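Local coordinates for cycloalternan-forming enzyme (Listeria monocytogenes serovar 1/2a, PDB 5F7U), which is a large multidomain carbohydrate-active enzyme of glycoside hydrolase family 31, built round a TIM-barrel domain, at residues G637-A642 against V679-D684; A652-I657 against Q692-T697. The protein carries 1 engineered substitution. All blocks are in the same frame, centred on the assembly; numbering follows the deposited sequence.

In the fold
Both contacts lie in the TIM-barrel domain, in the stretch running from the seventh barrel strand, 628-631, through the eighth, 657-660, to the helices that follow. Their segments alternate along the chain: 637-642, 652-657, 679-684, 692-697. Helix 642-653 is shared, with contact 1 at its start and contact 2 at its far end; across from it, helix 675-682 supplies contact 1 and the next helix, 687-700, contact 2. The centres are about 19 Å apart and the nearest atoms about 9 Å, so the two do not touch. Contact 1 is near the surface and contact 2 is buried; together they join helix 642-653 and the loop before it to the two helices that follow the last barrel strand.

Contact 1: G637-A642 against V679-D684; sequences GDYPTA and VARTGD
R681 reaches Y639 with its guanidinium already gripped at NH1, which bonds to the carbonyl of S670 and forms a salt bridge with E671. Its NH2 donates to a water at the edge of the group, 2.8 Å from NH2 to the water oxygen, and that water accepts only weakly from Y639 N. Bends at chi2 and chi3 fold the arginine chain across one face of the tyrosine. CB of R681 sits 3.9 Å from the centroid of the Y639 ring in a CH-pi contact, while Y639 CB stands over one face of the guanidinium, whose plane is turned 41° from the ring. P640 CD lies over the opposite ring face, toward its rim.

Further along, CG2 of T682 lies near the ring edge and packs 3.7 Å from P640 O. OG1 of T682 accepts from D684 N at 3.1 Å, an ST turn, and also bonds to A678 O. The turn places D684 alongside A642, whose CB is 3.5 Å from D684 OD2; OD1 bonds to T686 OG1.

The loop before helix 642-653 thus lies along the last turn of helix 675-682, Y639 touching N677 and A678 while its OH reaches back to E672 O in the preceding loop; A642 and T682 both rest on I687 of helix 687-700.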
loop_
_atom_site.group_PDB
_atom_site.type_symbol
_atom_site.label_atom_id
_atom_site.label_comp_id
_atom_site.label_asym_id
_atom_site.label_seq_id
_atom_site.Cartn_x
_atom_site.Cartn_y
_atom_site.Cartn_z
ATOM N N GLY A 637 10.387 20.780 -3.013
ATOM C CA GLY A 637 10.050 21.824 -2.070
ATOM C C GLY A 637 11.304 22.196 -1.326
ATOM O O GLY A 637 12.392 21.668 -1.617
ATOM N N ASP A 638 11.160 23.068 -0.340
ATOM C CA ASP A 638 12.294 23.449 0.498
ATOM C C ASP A 638 12.835 22.197 1.190
ATOM O O ASP A 638 12.070 21.260 1.499
ATOM C CB ASP A 638 11.880 24.511 1.516
ATOM C CG ASP A 638 11.582 25.875 0.867
ATOM O OD1 ASP A 638 12.113 26.181 -0.228
ATOM O OD2 ASP A 638 10.828 26.650 1.484
ATOM N N TYR A 639 14.150 22.174 1.400
ATOM C CA TYR A 639 14.813 20.976 1.907
ATOM C C TYR A 639 14.197 20.606 3.255
ATOM O O TYR A 639 13.898 21.502 4.064
ATOM C CB TYR A 639 16.330 21.212 2.038
ATOM C CG TYR A 639 17.051 19.899 2.126
ATOM C CD1 TYR A 639 17.372 19.192 0.962
ATOM C CD2 TYR A 639 17.333 19.320 3.361
ATOM C CE1 TYR A 639 17.980 17.950 1.031
ATOM C CE2 TYR A 639 17.953 18.070 3.441
ATOM C CZ TYR A 639 18.274 17.399 2.273
ATOM O OH TYR A 639 18.868 16.158 2.343
ATOM N N PRO A 640 13.981 19.289 3.516
ATOM C CA PRO A 640 13.298 18.953 4.780
ATOM C C PRO A 640 14.076 19.441 5.986
ATOM O O PRO A 640 15.313 19.533 5.940
ATOM C CB PRO A 640 13.243 17.416 4.764
ATOM C CG PRO A 640 14.211 17.000 3.698
ATOM C CD PRO A 640 14.171 18.105 2.675
ATOM N N THR A 641 13.361 19.767 7.058
ATOM C CA THR A 641 14.030 20.062 8.312
ATOM C C THR A 641 14.645 18.761 8.833
ATOM O O THR A 641 14.244 17.665 8.416
ATOM C CB THR A 641 13.028 20.573 9.355
ATOM O OG1 THR A 641 12.029 19.565 9.568
ATOM C CG2 THR A 641 12.326 21.843 8.853
ATOM N N ALA A 642 15.575 18.885 9.777
ATOM C CA ALA A 642 16.192 17.709 10.394
ATOM C C ALA A 642 15.140 16.854 11.081
ATOM O O ALA A 642 15.190 15.609 11.015
ATOM C CB ALA A 642 17.275 18.131 11.375
ATOM N N VAL A 679 22.687 16.016 6.491
ATOM C CA VAL A 679 23.643 16.603 7.438
ATOM C C VAL A 679 24.190 17.929 6.876
ATOM O O VAL A 679 24.181 18.958 7.578
ATOM C CB VAL A 679 24.788 15.605 7.797
ATOM C CG1 VAL A 679 25.938 16.297 8.536
ATOM C CG2 VAL A 679 24.245 14.471 8.647
ATOM N N ALA A 680 24.643 17.921 5.617
ATOM C CA ALA A 680 25.227 19.120 4.990
ATOM C C ALA A 680 24.229 20.290 4.919
ATOM O O ALA A 680 24.567 21.408 5.330
ATOM C CB ALA A 680 25.771 18.788 3.603
ATOM N N ARG A 681 23.003 20.014 4.469
ATOM C CA ARG A 681 21.973 21.039 4.262
ATOM C C ARG A 681 21.392 21.622 5.544
ATOM O O ARG A 681 21.146 22.828 5.610
ATOM C CB ARG A 681 20.828 20.500 3.381
ATOM C CG ARG A 681 21.206 20.247 1.923
ATOM C CD ARG A 681 21.561 21.535 1.165
ATOM N NE ARG A 681 20.483 22.541 1.209
ATOM C CZ ARG A 681 19.465 22.631 0.357
ATOM N NH1 ARG A 681 19.339 21.790 -0.656
ATOM N NH2 ARG A 681 18.546 23.579 0.524
ATOM N N THR A 682 21.186 20.782 6.554
ATOM C CA THR A 682 20.557 21.226 7.815
ATOM C C THR A 682 21.577 21.646 8.867
ATOM O O THR A 682 21.223 22.338 9.817
ATOM C CB THR A 682 19.705 20.108 8.474
ATOM O OG1 THR A 682 20.560 19.025 8.836
ATOM C CG2 THR A 682 18.615 19.586 7.553
ATOM N N GLY A 683 22.819 21.183 8.736
ATOM C CA GLY A 683 23.847 21.416 9.748
ATOM C C GLY A 683 23.713 20.507 10.955
ATOM O O GLY A 683 24.476 20.640 11.906
ATOM N N ASP A 684 22.750 19.581 10.933
ATOM C CA ASP A 684 22.507 18.698 12.067
ATOM C C ASP A 684 23.229 17.371 11.885
ATOM O O ASP A 684 22.713 16.471 11.215
ATOM C CB ASP A 684 20.996 18.468 12.285
ATOM C CG ASP A 684 20.696 17.712 13.579
ATOM O OD1 ASP A 684 21.624 17.134 14.208
ATOM O OD2 ASP A 684 19.510 17.729 13.987
HETATM O O HOH W 1 16.152 23.564 -0.929
#

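Contact 2: A652-I657 against Q692-T697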
loop_
_atom_site.group_PDB
_atom_site.type_symbol
_atom_site.label_atom_id
_atom_site.label_comp_id
_atom_site.label_asym_id
_atom_site.label_seq_id
_atom_site.Cartn_x
_atom_site.Cartn_y
_atom_site.Cartn_z
ATOM N N ALA A 652 10.187 5.159 7.213
ATOM C CA ALA A 652 10.595 4.540 5.944
ATOM C C ALA A 652 11.314 3.218 6.162
ATOM O O ALA A 652 11.119 2.251 5.396
ATOM C CB ALA A 652 11.475 5.492 5.132
ATOM N N ALA A 653 12.132 3.164 7.216
ATOM C CA ALA A 653 12.870 1.947 7.557
ATOM C C ALA A 653 11.909 0.841 8.011
ATOM O O ALA A 653 12.249 -0.338 7.926
ATOM C CB ALA A 653 13.902 2.244 8.640
ATOM N N PHE A 654 10.703 1.232 8.437
ATOM C CA PHE A 654 9.633 0.293 8.832
ATOM C C PHE A 654 8.460 0.312 7.851
ATOM O O PHE A 654 7.289 0.182 8.266
ATOM C CB PHE A 654 9.150 0.573 10.279
ATOM C CG PHE A 654 10.080 0.048 11.335
ATOM C CD1 PHE A 654 11.227 0.759 11.687
ATOM C CD2 PHE A 654 9.842 -1.205 11.952
ATOM C CE1 PHE A 654 12.112 0.273 12.656
ATOM C CE2 PHE A 654 10.714 -1.690 12.929
ATOM C CZ PHE A 654 11.854 -0.950 13.277
ATOM N N ALA A 655 8.771 0.517 6.561
ATOM C CA ALA A 655 7.746 0.455 5.518
ATOM C C ALA A 655 8.150 -0.597 4.485
ATOM O O ALA A 655 9.270 -1.127 4.562
ATOM C CB ALA A 655 7.526 1.834 4.892
ATOM N N PRO A 656 7.228 -0.983 3.564
ATOM C CA PRO A 656 7.553 -2.126 2.688
ATOM C C PRO A 656 8.818 -1.905 1.848
ATOM O O PRO A 656 9.658 -2.801 1.783
ATOM C CB PRO A 656 6.307 -2.243 1.792
ATOM C CG PRO A 656 5.198 -1.707 2.658
ATOM C CD PRO A 656 5.833 -0.527 3.361
ATOM N N ILE A 657 8.964 -0.713 1.269
ATOM C CA ILE A 657 10.126 -0.361 0.439
ATOM C C ILE A 657 10.680 0.979 0.925
ATOM O O ILE A 657 9.934 1.966 1.042
ATOM C CB ILE A 657 9.768 -0.253 -1.074
ATOM C CG1 ILE A 657 9.083 -1.524 -1.633
ATOM C CG2 ILE A 657 10.986 0.173 -1.913
ATOM C CD1 ILE A 657 9.957 -2.780 -1.689
ATOM N N GLN A 692 21.486 5.822 10.378
ATOM C CA GLN A 692 22.167 4.534 10.544
ATOM C C GLN A 692 21.402 3.608 11.478
ATOM O O GLN A 692 21.216 2.428 11.158
ATOM C CB GLN A 692 23.585 4.753 11.071
ATOM C CG GLN A 692 24.533 5.357 10.045
ATOM C CD GLN A 692 25.840 5.803 10.666
ATOM O OE1 GLN A 692 25.931 5.987 11.876
ATOM N NE2 GLN A 692 26.878 5.978 9.834
ATOM N N LYS A 693 20.918 4.134 12.604
ATOM C CA LYS A 693 20.159 3.305 13.552
ATOM C C LYS A 693 18.992 2.639 12.834
ATOM O O LYS A 693 18.800 1.433 12.951
ATOM C CB LYS A 693 19.668 4.117 14.745
ATOM C CG LYS A 693 18.786 3.312 15.704
ATOM C CD LYS A 693 18.484 4.035 17.016
ATOM C CE LYS A 693 17.370 5.068 16.857
ATOM N NZ LYS A 693 16.800 5.501 18.174
ATOM N N TYR A 694 18.212 3.432 12.103
ATOM C CA TYR A 694 17.030 2.896 11.427
ATOM C C TYR A 694 17.353 1.992 10.243
ATOM O O TYR A 694 16.739 0.937 10.103
ATOM C CB TYR A 694 16.031 4.015 11.082
ATOM C CG TYR A 694 15.387 4.459 12.351
ATOM C CD1 TYR A 694 14.490 3.621 13.016
ATOM C CD2 TYR A 694 15.754 5.658 12.958
ATOM C CE1 TYR A 694 13.950 3.977 14.243
ATOM C CE2 TYR A 694 15.212 6.033 14.193
ATOM C CZ TYR A 694 14.317 5.186 14.821
ATOM O OH TYR A 694 13.781 5.542 16.044
ATOM N N LEU A 695 18.314 2.389 9.409
ATOM C CA LEU A 695 18.733 1.511 8.322
ATOM C C LEU A 695 19.292 0.179 8.855
ATOM O O LEU A 695 18.962 -0.890 8.328
ATOM C CB LEU A 695 19.747 2.180 7.395
ATOM C CG LEU A 695 20.301 1.291 6.266
ATOM C CD1 LEU A 695 19.199 0.693 5.386
ATOM C CD2 LEU A 695 21.328 2.048 5.437
ATOM N N TYR A 696 20.143 0.242 9.882
ATOM C CA TYR A 696 20.701 -1.006 10.442
ATOM C C TYR A 696 19.613 -1.856 11.070
ATOM O O TYR A 696 19.617 -3.081 10.918
ATOM C CB TYR A 696 21.829 -0.754 11.451
ATOM C CG TYR A 696 22.999 0.089 10.953
ATOM C CD1 TYR A 696 23.276 0.246 9.580
ATOM C CD2 TYR A 696 23.866 0.686 11.875
ATOM C CE1 TYR A 696 24.349 1.024 9.142
ATOM C CE2 TYR A 696 24.939 1.460 11.455
ATOM C CZ TYR A 696 25.173 1.625 10.094
ATOM O OH TYR A 696 26.238 2.399 9.710
ATOM N N THR A 697 18.666 -1.213 11.754
ATOM C CA THR A 697 17.514 -1.947 12.294
ATOM C C THR A 697 16.760 -2.691 11.187
ATOM O O THR A 697 16.406 -3.878 11.354
ATOM C CB THR A 697 16.568 -1.045 13.135
ATOM O OG1 THR A 697 17.307 -0.549 14.256
ATOM C CG2 THR A 697 15.396 -1.847 13.677
#
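A653 sets its methyl directly on the backbone of helix 687-700: CB is 3.4 Å from Y694 O and 3.7 Å from Y694 CB. With a side chain this small, the two backbones come close, the CA atoms of A653 and Y694 being 5.8 Å apart. Next to it, the rings of F654 and Y694 meet rim to rim, CE1 of F654 lying 4.1 Å from CD1 of Y694, each atom near the plane of the other ring; the side chains cross at about a right angle, and no stack forms. The far end of the phenyl group is met by T697, whose CG2 is 3.7 Å from F654 CZ.

With chi1 at -62°, OG1 of T697 points back along its own helix and donates to K693 O at 2.8 Å, a bond that helps fix the rotation and leaves CG2 anti to the backbone N, facing the phenyl ring. K693 O is held twice, since T697 N also reaches it, from the opposite face of the carbonyl plane.

Further out, Y694 OH bonds to D790 O, and L792 touches both aromatic side chains. R698, one residue past T697, bonds through NH1 to A653 O and A655 O and through NH2 to P656 O, so that one arginine bridges helix 687-700 to the turn leading into barrel strand 657-660. F654 O in turn accepts from Y740 OH.

The contact thus joins the C-terminal end of helix 642-653, and the turn after it, to the middle of helix 687-700, outside the barrel, with A652 resting on W630 of strand 628-631 and L695 on L367 of strand 367-369.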